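UspA1 (Moraxella catarrhalis, PDB 3NTN) probably serves as a trimeric autotransporter adhesin of the bacterial outer membrane that binds fibronectin and the host receptor CEACAM1. Local coordinates at residues Gly79-Asn89 / Gln95-Thr105; Asn104-Asn112 / Asn120-Ile128. One frame throughout, in Å; residues are numbered along the deposited sequence.

Interaction 1: residues Gly79-Asn89 / Gln95-Thr105; sequences GENSVAIGSNN and QQNVFILGSNT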
# COMPACT_ATOMS: atom_id res chain seq x y z
N GLY B 79 -16.32 -3.68 14.21
CA GLY B 79 -16.22 -2.20 14.16
C GLY B 79 -16.85 -1.75 12.88
O GLY B 79 -16.69 -2.41 11.86
N GLU B 80 -17.64 -0.68 12.92
CA GLU B 80 -18.36 -0.26 11.71
C GLU B 80 -17.46 -0.01 10.45
O GLU B 80 -16.28 0.38 10.57
CB GLU B 80 -19.24 0.94 11.98
CG GLU B 80 -20.37 0.69 12.99
CD GLU B 80 -21.53 1.68 12.80
OE1 GLU B 80 -21.34 2.64 12.01
OE2 GLU B 80 -22.64 1.50 13.41
N ASN B 81 -18.02 -0.31 9.27
CA ASN B 81 -17.44 0.07 7.97
C ASN B 81 -16.01 -0.45 7.81
O ASN B 81 -15.12 0.22 7.30
CB ASN B 81 -17.59 1.59 7.73
CG ASN B 81 -19.08 2.03 7.66
OD1 ASN B 81 -19.89 1.32 7.07
ND2 ASN B 81 -19.43 3.18 8.25
N SER B 82 -15.79 -1.67 8.28
CA SER B 82 -14.51 -2.29 8.26
C SER B 82 -14.56 -3.50 7.38
O SER B 82 -15.66 -4.04 7.15
CB SER B 82 -14.09 -2.70 9.66
OG SER B 82 -13.75 -1.56 10.37
N VAL B 83 -13.38 -3.90 6.90
CA VAL B 83 -13.18 -5.03 5.98
C VAL B 83 -12.01 -5.88 6.50
O VAL B 83 -11.02 -5.34 6.93
CB VAL B 83 -12.90 -4.48 4.56
CG1 VAL B 83 -12.44 -5.58 3.55
CG2 VAL B 83 -14.13 -3.73 4.05
N ALA B 84 -12.13 -7.20 6.47
CA ALA B 84 -10.97 -8.08 6.64
C ALA B 84 -11.04 -9.21 5.63
O ALA B 84 -12.00 -10.00 5.64
CB ALA B 84 -10.94 -8.67 8.02
N ILE B 85 -10.00 -9.35 4.81
CA ILE B 85 -9.95 -10.42 3.85
C ILE B 85 -8.64 -11.10 4.08
O ILE B 85 -7.60 -10.43 4.13
CB ILE B 85 -10.08 -9.88 2.42
CG1 ILE B 85 -11.44 -9.16 2.25
CG2 ILE B 85 -9.90 -11.03 1.32
CD1 ILE B 85 -11.53 -8.38 0.93
N GLY B 86 -8.68 -12.43 4.19
CA GLY B 86 -7.48 -13.25 4.37
C GLY B 86 -7.74 -14.18 5.54
O GLY B 86 -8.71 -14.89 5.52
N SER B 87 -6.96 -14.07 6.62
CA SER B 87 -6.87 -15.12 7.68
C SER B 87 -6.51 -14.60 9.05
O SER B 87 -5.60 -13.80 9.17
CB SER B 87 -5.80 -16.10 7.29
OG SER B 87 -6.41 -17.28 6.91
N ASN B 88 -7.19 -15.06 10.10
CA ASN B 88 -6.90 -14.59 11.49
C ASN B 88 -6.68 -13.06 11.57
O ASN B 88 -5.56 -12.60 11.78
CB ASN B 88 -5.68 -15.34 12.09
CG ASN B 88 -5.86 -16.84 12.11
OD1 ASN B 88 -6.59 -17.38 12.95
ND2 ASN B 88 -5.15 -17.54 11.20
N ASN B 89 -7.73 -12.29 11.39
CA ASN B 89 -7.67 -10.84 11.52
C ASN B 89 -8.84 -10.45 12.44
O ASN B 89 -9.85 -11.18 12.48
CB ASN B 89 -7.80 -10.15 10.16
CG ASN B 89 -6.73 -10.60 9.14
OD1 ASN B 89 -5.53 -10.53 9.40
ND2 ASN B 89 -7.19 -11.03 7.95
N GLN B 95 -13.19 0.44 16.57
CA GLN B 95 -12.18 0.60 15.54
C GLN B 95 -12.95 0.64 14.25
O GLN B 95 -13.32 -0.40 13.74
CB GLN B 95 -11.22 -0.60 15.50
CG GLN B 95 -10.18 -0.55 16.56
CD GLN B 95 -9.27 -1.76 16.58
OE1 GLN B 95 -9.73 -2.91 16.58
NE2 GLN B 95 -7.96 -1.49 16.64
N GLN B 96 -13.17 1.84 13.71
CA GLN B 96 -14.04 2.04 12.57
C GLN B 96 -13.21 2.29 11.34
O GLN B 96 -12.12 2.83 11.43
CB GLN B 96 -14.98 3.21 12.84
CG GLN B 96 -15.81 3.03 14.09
CD GLN B 96 -16.60 4.26 14.45
OE1 GLN B 96 -17.66 4.53 13.86
NE2 GLN B 96 -16.10 5.03 15.44
N ASN B 97 -13.71 1.89 10.18
CA ASN B 97 -13.04 2.19 8.90
C ASN B 97 -11.67 1.61 8.76
O ASN B 97 -10.75 2.27 8.27
CB ASN B 97 -13.00 3.70 8.64
CG ASN B 97 -14.37 4.28 8.46
OD1 ASN B 97 -14.86 4.96 9.33
ND2 ASN B 97 -15.02 3.98 7.33
N VAL B 98 -11.53 0.37 9.21
CA VAL B 98 -10.24 -0.27 9.18
C VAL B 98 -10.28 -1.36 8.12
O VAL B 98 -11.28 -2.05 7.98
CB VAL B 98 -9.89 -0.81 10.54
CG1 VAL B 98 -8.63 -1.69 10.47
CG2 VAL B 98 -9.79 0.36 11.57
N PHE B 99 -9.22 -1.44 7.30
CA PHE B 99 -9.19 -2.33 6.14
C PHE B 99 -7.99 -3.21 6.20
O PHE B 99 -6.89 -2.69 6.28
CB PHE B 99 -9.21 -1.52 4.84
CG PHE B 99 -10.42 -0.58 4.75
CD1 PHE B 99 -11.63 -1.02 4.17
CD2 PHE B 99 -10.37 0.70 5.33
CE1 PHE B 99 -12.75 -0.20 4.13
CE2 PHE B 99 -11.50 1.56 5.29
CZ PHE B 99 -12.70 1.09 4.71
N ILE B 100 -8.21 -4.52 6.14
CA ILE B 100 -7.15 -5.51 6.22
C ILE B 100 -7.13 -6.43 5.01
O ILE B 100 -8.12 -7.06 4.67
CB ILE B 100 -7.33 -6.38 7.50
CG1 ILE B 100 -7.41 -5.47 8.76
CG2 ILE B 100 -6.19 -7.37 7.61
CD1 ILE B 100 -7.79 -6.21 10.05
N LEU B 101 -6.00 -6.50 4.31
CA LEU B 101 -5.83 -7.53 3.30
C LEU B 101 -4.53 -8.21 3.73
O LEU B 101 -3.46 -7.65 3.54
CB LEU B 101 -5.74 -6.92 1.88
CG LEU B 101 -5.45 -7.88 0.72
CD1 LEU B 101 -6.57 -8.89 0.54
CD2 LEU B 101 -5.19 -7.14 -0.58
N GLY B 102 -4.63 -9.37 4.37
CA GLY B 102 -3.53 -9.88 5.17
C GLY B 102 -3.94 -11.06 6.01
O GLY B 102 -5.09 -11.55 5.92
N SER B 103 -3.02 -11.54 6.84
CA SER B 103 -3.24 -12.66 7.72
C SER B 103 -2.47 -12.45 9.01
O SER B 103 -1.47 -11.73 9.03
CB SER B 103 -2.77 -13.95 7.07
OG SER B 103 -1.46 -13.80 6.55
N ASN B 104 -2.98 -13.01 10.10
CA ASN B 104 -2.29 -13.03 11.37
C ASN B 104 -1.85 -11.63 11.77
O ASN B 104 -0.73 -11.46 12.27
CB ASN B 104 -1.09 -14.00 11.33
CG ASN B 104 -1.53 -15.47 11.20
OD1 ASN B 104 -1.93 -15.89 10.13
ND2 ASN B 104 -1.44 -16.24 12.28
N THR B 105 -2.73 -10.65 11.55
CA THR B 105 -2.42 -9.26 11.87
C THR B 105 -2.65 -8.93 13.38
O THR B 105 -3.10 -9.77 14.16
CB THR B 105 -3.19 -8.26 10.95
OG1 THR B 105 -4.56 -8.55 11.08
CG2 THR B 105 -2.85 -8.44 9.41
O HOH W 1 -3.16 -17.31 8.44

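Interaction 2: residues Asn104-Asn112 / Asn120-Ile128; sequences NTDTTNAQN and NTAGKAATI. With SO4 (sulfate ion), chain G.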
# COMPACT_ATOMS: atom_id res chain seq x y z
N ASN B 104 -2.98 -13.01 10.10
CA ASN B 104 -2.29 -13.03 11.37
C ASN B 104 -1.85 -11.63 11.77
O ASN B 104 -0.73 -11.46 12.27
CB ASN B 104 -1.09 -14.00 11.33
CG ASN B 104 -1.53 -15.47 11.20
OD1 ASN B 104 -1.93 -15.89 10.13
ND2 ASN B 104 -1.44 -16.24 12.28
N THR B 105 -2.73 -10.65 11.55
CA THR B 105 -2.42 -9.26 11.87
C THR B 105 -2.65 -8.93 13.38
O THR B 105 -3.10 -9.77 14.16
CB THR B 105 -3.19 -8.26 10.95
OG1 THR B 105 -4.56 -8.55 11.08
CG2 THR B 105 -2.85 -8.44 9.41
N ASP B 106 -2.25 -7.71 13.77
CA ASP B 106 -2.40 -7.22 15.14
C ASP B 106 -2.94 -5.82 15.00
O ASP B 106 -2.25 -4.92 14.48
CB ASP B 106 -1.05 -7.24 15.85
CG ASP B 106 -1.06 -6.55 17.24
OD1 ASP B 106 -2.11 -6.57 17.94
OD2 ASP B 106 0.01 -6.02 17.65
N THR B 107 -4.18 -5.67 15.42
CA THR B 107 -4.87 -4.38 15.39
C THR B 107 -4.98 -3.70 16.78
O THR B 107 -5.76 -2.74 16.96
CB THR B 107 -6.27 -4.58 14.87
OG1 THR B 107 -6.86 -5.63 15.63
CG2 THR B 107 -6.27 -4.95 13.36
N THR B 108 -4.22 -4.19 17.77
CA THR B 108 -4.13 -3.58 19.12
C THR B 108 -3.92 -2.06 19.06
O THR B 108 -4.63 -1.28 19.74
CB THR B 108 -3.00 -4.22 19.94
OG1 THR B 108 -3.35 -5.58 20.23
CG2 THR B 108 -2.74 -3.47 21.29
N ASN B 109 -2.97 -1.62 18.23
CA ASN B 109 -2.64 -0.20 18.21
C ASN B 109 -3.12 0.56 17.00
O ASN B 109 -2.85 1.74 16.86
CB ASN B 109 -1.16 0.02 18.47
CG ASN B 109 -0.80 -0.27 19.91
OD1 ASN B 109 -1.23 0.45 20.84
ND2 ASN B 109 -0.01 -1.31 20.12
N ALA B 110 -3.87 -0.12 16.15
CA ALA B 110 -4.46 0.45 14.96
C ALA B 110 -5.55 1.43 15.35
O ALA B 110 -6.44 1.08 16.13
CB ALA B 110 -5.03 -0.65 14.16
N GLN B 111 -5.50 2.66 14.85
CA GLN B 111 -6.64 3.59 15.01
C GLN B 111 -7.63 3.56 13.83
O GLN B 111 -7.35 3.00 12.76
CB GLN B 111 -6.16 5.03 15.20
CG GLN B 111 -5.20 5.30 16.35
CD GLN B 111 -4.28 6.48 16.03
OE1 GLN B 111 -3.65 6.53 14.95
NE2 GLN B 111 -4.23 7.46 16.95
N ASN B 112 -8.77 4.18 14.03
CA ASN B 112 -9.76 4.39 12.97
C ASN B 112 -9.09 4.84 11.67
O ASN B 112 -8.25 5.72 11.69
CB ASN B 112 -10.82 5.41 13.41
CG ASN B 112 -11.58 4.97 14.65
OD1 ASN B 112 -11.78 3.77 14.89
ND2 ASN B 112 -12.02 5.92 15.43
N ASN B 120 1.40 -11.18 9.12
CA ASN B 120 2.07 -10.70 10.33
C ASN B 120 2.11 -9.17 10.42
O ASN B 120 2.98 -8.58 11.05
CB ASN B 120 3.50 -11.22 10.42
CG ASN B 120 3.57 -12.66 10.70
OD1 ASN B 120 2.66 -13.24 11.27
ND2 ASN B 120 4.70 -13.27 10.32
N THR B 121 1.20 -8.50 9.77
CA THR B 121 1.23 -7.05 9.76
C THR B 121 0.64 -6.44 11.05
O THR B 121 -0.40 -6.87 11.50
CB THR B 121 0.59 -6.52 8.47
OG1 THR B 121 1.50 -6.80 7.39
CG2 THR B 121 0.37 -5.00 8.52
N ALA B 122 1.32 -5.45 11.64
CA ALA B 122 0.75 -4.75 12.80
C ALA B 122 0.29 -3.30 12.53
O ALA B 122 0.93 -2.56 11.79
CB ALA B 122 1.71 -4.79 14.01
N GLY B 123 -0.84 -2.93 13.16
CA GLY B 123 -1.36 -1.57 13.19
C GLY B 123 -0.46 -0.70 14.06
O GLY B 123 0.20 -1.18 15.01
N LYS B 124 -0.43 0.59 13.74
CA LYS B 124 0.40 1.56 14.49
C LYS B 124 -0.30 2.90 14.55
O LYS B 124 -0.89 3.34 13.56
CB LYS B 124 1.75 1.73 13.78
CG LYS B 124 2.92 2.01 14.72
CD LYS B 124 4.21 2.01 13.91
CE LYS B 124 5.17 3.06 14.40
NZ LYS B 124 6.53 2.55 14.15
N ALA B 125 -0.22 3.56 15.69
CA ALA B 125 -0.82 4.87 15.90
C ALA B 125 -0.11 5.94 15.04
O ALA B 125 1.11 5.95 14.94
CB ALA B 125 -0.73 5.22 17.43
N ALA B 126 -0.86 6.81 14.39
CA ALA B 126 -0.27 7.95 13.68
C ALA B 126 0.57 8.88 14.59
O ALA B 126 0.18 9.17 15.73
CB ALA B 126 -1.37 8.76 12.99
N THR B 127 1.73 9.33 14.12
CA THR B 127 2.44 10.42 14.83
C THR B 127 2.42 11.69 14.00
O THR B 127 2.16 11.66 12.78
CB THR B 127 3.89 10.04 15.24
OG1 THR B 127 4.67 9.66 14.07
CG2 THR B 127 3.85 8.85 16.25
N ILE B 128 2.64 12.82 14.68
CA ILE B 128 2.67 14.13 14.07
C ILE B 128 4.13 14.49 13.92
O ILE B 128 4.82 14.66 14.91
CB ILE B 128 1.93 15.17 14.91
CG1 ILE B 128 0.44 14.81 15.02
CG2 ILE B 128 2.09 16.59 14.30
CD1 ILE B 128 -0.34 15.69 16.00
S SO4 G . 6.51 0.26 17.15
O1 SO4 G . 7.45 0.40 16.03
O2 SO4 G . 6.60 -1.13 17.64
O3 SO4 G . 6.75 1.28 18.19
O4 SO4 G . 5.13 0.47 16.70
O HOH W 2 -1.22 -3.09 16.60
O HOH W 3 -2.10 9.34 16.85
O HOH W 4 -3.26 3.82 13.34

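Interaction 1: residues Gly79-Asn89 / Gln95-Thr105
The ring of Phe99 is met obliquely from the preceding coil: Val83 CG2, on strand 83-85, packs 3.7 Å from Phe99 CD1, while the carbonyl oxygen of Asn81 comes 3.6 Å from Phe99 CZ. A second flat group, the Asn89 amide, is gripped at both ends. Its ND2 donates to Gly102 O over 3.0 Å, with that acceptor almost in the plane of the amide, and its OD1 receives the hydroxyl of Thr105 (OG1 to OD1, 2.8 Å). Ile100 CG2 slides past the same amide, 3.6 Å from Asn89 CG. With CG turned beside its own backbone N (chi1 -57°), Asn89 brings this amide back to the corner at Gly102. Since ND2 also bonds Asn75, the rotation of the group is fixed. Gly102 O accepts twice, from Ser87 N in the carbonyl plane and from Asn89 ND2 at 56° above it. The amides of Asn88 and Asn104 project together, turned 55° from one another, and a water donates to Asn104 OD1 while held only weakly by Asn88 ND2.

Between these groups the axes of the short strands 83-85 and 99-101 run parallel and come within 4.7 Å, joined by backbone bonds. At one end the ladder recruits a side chain: Ser82 OG accepts from Val98 N (3.2 Å) and donates to Glu80 O, which also takes Asn97 N. Val83, Ile85, Phe99 and Leu101 occupy one face of the sheet, with Ile85 CG2 4.0 Å from Leu101 CD1, and there they pack against the other two subunits. Ala84 and Ile100 occupy the reverse face, covered by strands 75-77 and 89-91. Equivalent residues stacked in parallel rungs, with glycine corners and an asparagine amide bracing the turn, exemplify the left-handed parallel beta-roll of the trimeric YadA-like head.

Interaction 2: residues Asn104-Asn112 / Asn120-Ile128
Gln111 reaches across to Ala125 and Ala126, and its side chain can be followed outward. From CB the chain continues extended (chi2 151°), which carries the amide over to residues 125-126. There CD lies 3.8 Å from Ala125 CA. At the tip, OE1 accepts from Ala126 N at 2.9 Å in a fairly straight bond (162°), the donor standing above the carbonyl plane, and OE1 also receives a water. NE2 turns to a second water and lies 4.2 Å from Ala125 CB.

Toward the other end the backbones meet in a single bridge. Asp106 N donates to Thr121 O at 3.0 Å, and Gly123 N answers with an almost linear bond to Asp106 O of 2.8 Å. A water bridges the two segments, donating to Asp106 O and Gly123 O and accepting from Asn109 N. Gly123 CA lies 3.9 Å from Ala110 CB, so the backbone of Gly123 packs directly on the Ala110 methyl. Thr105 and Thr121 stand side by side, CG2 of the first 4.1 Å from CB of the second.

Lys124 NZ holds a sulfate, probably from the crystallisation liquor, while Thr127 N bonds Gln163 of the second subunit. Asp106 OD1 accepts from Thr108 N, which makes an Asx turn, and also from Thr108 OG1, here within an irregular loop of the beta-roll head.

Interaction 2 follows interaction 1 along the chain, overlapping it at Asn104 and Thr105, and their centres are about 11 Å apart. They also touch directly: Gln96 N and Asn112 OD1, 2.7 Å apart, probably form a hydrogen bond, and Gln95 NE2 probably bonds Thr107 O. Interaction 1 joins two neighbouring strands of the parallel sheet, 83-85 and 99-101. The sheet continues through the next strand, 115-117, one step further along the roll, and interaction 2 joins the irregular loops before and after it. Both contacts reach the second subunit, so successive coils are built into the trimer.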